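PDB 5MDN: DNA polymerase from Pyrobaculum calidifontis, which probably catalyses template-directed DNA synthesis, adding deoxyribonucleotides from their triphosphates to a growing strand with release of diphosphate. Local coordinates for residues A[542-547]-A[581-586]. Sequence-based numbering, arbitrary orientation.
Sequences LLDVVE and ERHGIE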
loop_
_atom_site.group_PDB
_atom_site.type_symbol
_atom_site.label_atom_id
_atom_site.label_comp_id
_atom_site.label_asym_id
_atom_site.label_seq_id
_atom_site.Cartn_x
_atom_site.Cartn_y
_atom_site.Cartn_z
ATOM N N LEU A 542 -9.397 27.953 1.638
ATOM C CA LEU A 542 -10.613 27.149 1.561
ATOM C C LEU A 542 -11.827 27.964 1.986
ATOM O O LEU A 542 -12.864 27.946 1.313
ATOM C CB LEU A 542 -10.478 25.894 2.424
ATOM C CG LEU A 542 -9.769 24.689 1.810
ATOM C CD1 LEU A 542 -9.664 23.569 2.830
ATOM C CD2 LEU A 542 -10.498 24.214 0.563
ATOM N N LEU A 543 -11.714 28.690 3.103
ATOM C CA LEU A 543 -12.787 29.588 3.523
ATOM C C LEU A 543 -13.101 30.625 2.453
ATOM O O LEU A 543 -14.246 31.078 2.343
ATOM C CB LEU A 543 -12.416 30.271 4.840
ATOM C CG LEU A 543 -12.807 29.559 6.138
ATOM C CD1 LEU A 543 -11.953 28.330 6.389
ATOM C CD2 LEU A 543 -12.715 30.521 7.316
ATOM N N ASP A 544 -12.099 31.027 1.670
ATOM C CA ASP A 544 -12.352 31.929 0.552
ATOM C C ASP A 544 -13.191 31.246 -0.523
ATOM O O ASP A 544 -14.113 31.854 -1.078
ATOM C CB ASP A 544 -11.028 32.431 -0.026
ATOM C CG ASP A 544 -11.217 33.316 -1.248
ATOM O OD1 ASP A 544 -11.475 32.777 -2.345
ATOM O OD2 ASP A 544 -11.113 34.554 -1.110
ATOM N N VAL A 545 -12.880 29.984 -0.834
ATOM C CA VAL A 545 -13.583 29.294 -1.912
ATOM C C VAL A 545 -14.993 28.894 -1.485
ATOM O O VAL A 545 -15.900 28.818 -2.324
ATOM C CB VAL A 545 -12.752 28.081 -2.376
ATOM C CG1 VAL A 545 -13.498 27.270 -3.423
ATOM C CG2 VAL A 545 -11.414 28.541 -2.930
ATOM N N VAL A 546 -15.222 28.666 -0.189
ATOM C CA VAL A 546 -16.585 28.393 0.263
ATOM C C VAL A 546 -17.416 29.672 0.254
ATOM O O VAL A 546 -18.609 29.650 -0.070
ATOM C CB VAL A 546 -16.590 27.703 1.644
ATOM C CG1 VAL A 546 -15.652 26.503 1.647
ATOM C CG2 VAL A 546 -16.247 28.669 2.769
ATOM N N GLU A 547 -16.804 30.807 0.609
ATOM C CA GLU A 547 -17.526 32.075 0.573
ATOM C C GLU A 547 -17.830 32.494 -0.860
ATOM O O GLU A 547 -18.917 33.010 -1.144
ATOM C CB GLU A 547 -16.725 33.158 1.296
ATOM C CG GLU A 547 -17.302 34.559 1.157
ATOM C CD GLU A 547 -18.729 34.662 1.665
ATOM O OE1 GLU A 547 -19.067 33.968 2.648
ATOM O OE2 GLU A 547 -19.515 35.436 1.078
ATOM N N GLU A 581 -7.989 30.724 -11.725
ATOM C CA GLU A 581 -7.604 32.109 -11.986
ATOM C C GLU A 581 -7.194 32.824 -10.701
ATOM O O GLU A 581 -6.212 33.575 -10.688
ATOM C CB GLU A 581 -8.747 32.841 -12.687
ATOM C CG GLU A 581 -8.996 32.346 -14.106
ATOM C CD GLU A 581 -10.102 33.103 -14.813
ATOM O OE1 GLU A 581 -10.667 34.037 -14.207
ATOM O OE2 GLU A 581 -10.407 32.763 -15.977
ATOM N N ARG A 582 -7.930 32.601 -9.611
ATOM C CA ARG A 582 -7.663 33.304 -8.358
ATOM C C ARG A 582 -6.472 32.718 -7.611
ATOM O O ARG A 582 -5.598 33.458 -7.148
ATOM C CB ARG A 582 -8.911 33.263 -7.471
ATOM C CG ARG A 582 -8.748 33.856 -6.074
ATOM C CD ARG A 582 -8.165 35.252 -6.044
ATOM N NE ARG A 582 -7.541 35.525 -4.750
ATOM C CZ ARG A 582 -8.208 35.811 -3.635
ATOM N NH1 ARG A 582 -9.533 35.865 -3.644
ATOM N NH2 ARG A 582 -7.549 36.041 -2.507
ATOM N N HIS A 583 -6.416 31.393 -7.484
ATOM C CA HIS A 583 -5.415 30.758 -6.644
ATOM C C HIS A 583 -4.360 29.975 -7.414
ATOM O O HIS A 583 -3.393 29.509 -6.801
ATOM C CB HIS A 583 -6.103 29.835 -5.627
ATOM C CG HIS A 583 -6.854 30.574 -4.564
ATOM N ND1 HIS A 583 -8.228 30.535 -4.458
ATOM C CD2 HIS A 583 -6.424 31.384 -3.568
ATOM C CE1 HIS A 583 -8.611 31.281 -3.438
ATOM N NE2 HIS A 583 -7.535 31.808 -2.880
ATOM N N GLY A 584 -4.508 29.822 -8.728
ATOM C CA GLY A 584 -3.535 29.067 -9.494
ATOM C C GLY A 584 -3.505 27.594 -9.164
ATOM O O GLY A 584 -2.452 26.959 -9.283
ATOM N N ILE A 585 -4.636 27.029 -8.750
ATOM C CA ILE A 585 -4.727 25.633 -8.341
ATOM C C ILE A 585 -5.661 24.916 -9.304
ATOM O O ILE A 585 -6.765 25.402 -9.580
ATOM C CB ILE A 585 -5.225 25.501 -6.891
ATOM C CG1 ILE A 585 -4.226 26.143 -5.927
ATOM C CG2 ILE A 585 -5.443 24.042 -6.525
ATOM C CD1 ILE A 585 -4.715 26.228 -4.504
ATOM N N GLU A 586 -5.224 23.765 -9.809
ATOM C CA GLU A 586 -6.056 22.951 -10.688
ATOM C C GLU A 586 -6.977 22.071 -9.852
ATOM O O GLU A 586 -6.509 21.232 -9.074
ATOM C CB GLU A 586 -5.187 22.100 -11.610
ATOM C CG GLU A 586 -5.949 21.466 -12.760
ATOM C CD GLU A 586 -5.102 20.489 -13.549
ATOM O OE1 GLU A 586 -3.886 20.401 -13.279
ATOM O OE2 GLU A 586 -5.652 19.811 -14.443
#
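Asp544 meets two consecutive residues of the facing helix end, Arg582 and His583, and its carboxylate carries most of the contact from this side. OD2 of Asp544 forms a salt bridge with NH1 of Arg582 at 3.3 Å; the hydrogen bond within it is weak, bent to 130° at the hydrogen, and the carboxylate and guanidinium planes stand almost perpendicular. OD1 of Asp544 lies at the edge of the His583 ring, 3.4 Å from CE1, and is hydrogen-bonded to the hydroxyl of Tyr578 on the same helix. The extended chi1 of Asp544 (177°) carries the carboxylate out toward helix 572-583, one oxygen facing Arg582 and the other His583. A leucine here would probably leave the Tyr578 hydroxyl and the Arg582 guanidinium without their acidic partner. Arg582, bent at chi2 (52°), lies over the next residue, His583: its CG packs on one ring face, while NE2 of His583 lies 4.0 Å above the centre of the Arg582 guanidinium plane. The apolar part is slight: CG2 of Val545 touches CE1 of His583 at 4.0 Å, and Val545 also packs on Leu575, Val579 and Phe421. Beyond His583, Gly584 leaves the helix with positive phi and Ile585 packs onto Val579. The arrangement joins helix 528-551 to the C-terminal end of helix 572-583, linked in sequence through hairpin 556-567 of the antiparallel palm sheet, which holds the YGDTDS motif of family B polymerases; the contact itself lies away from the magnesium sites.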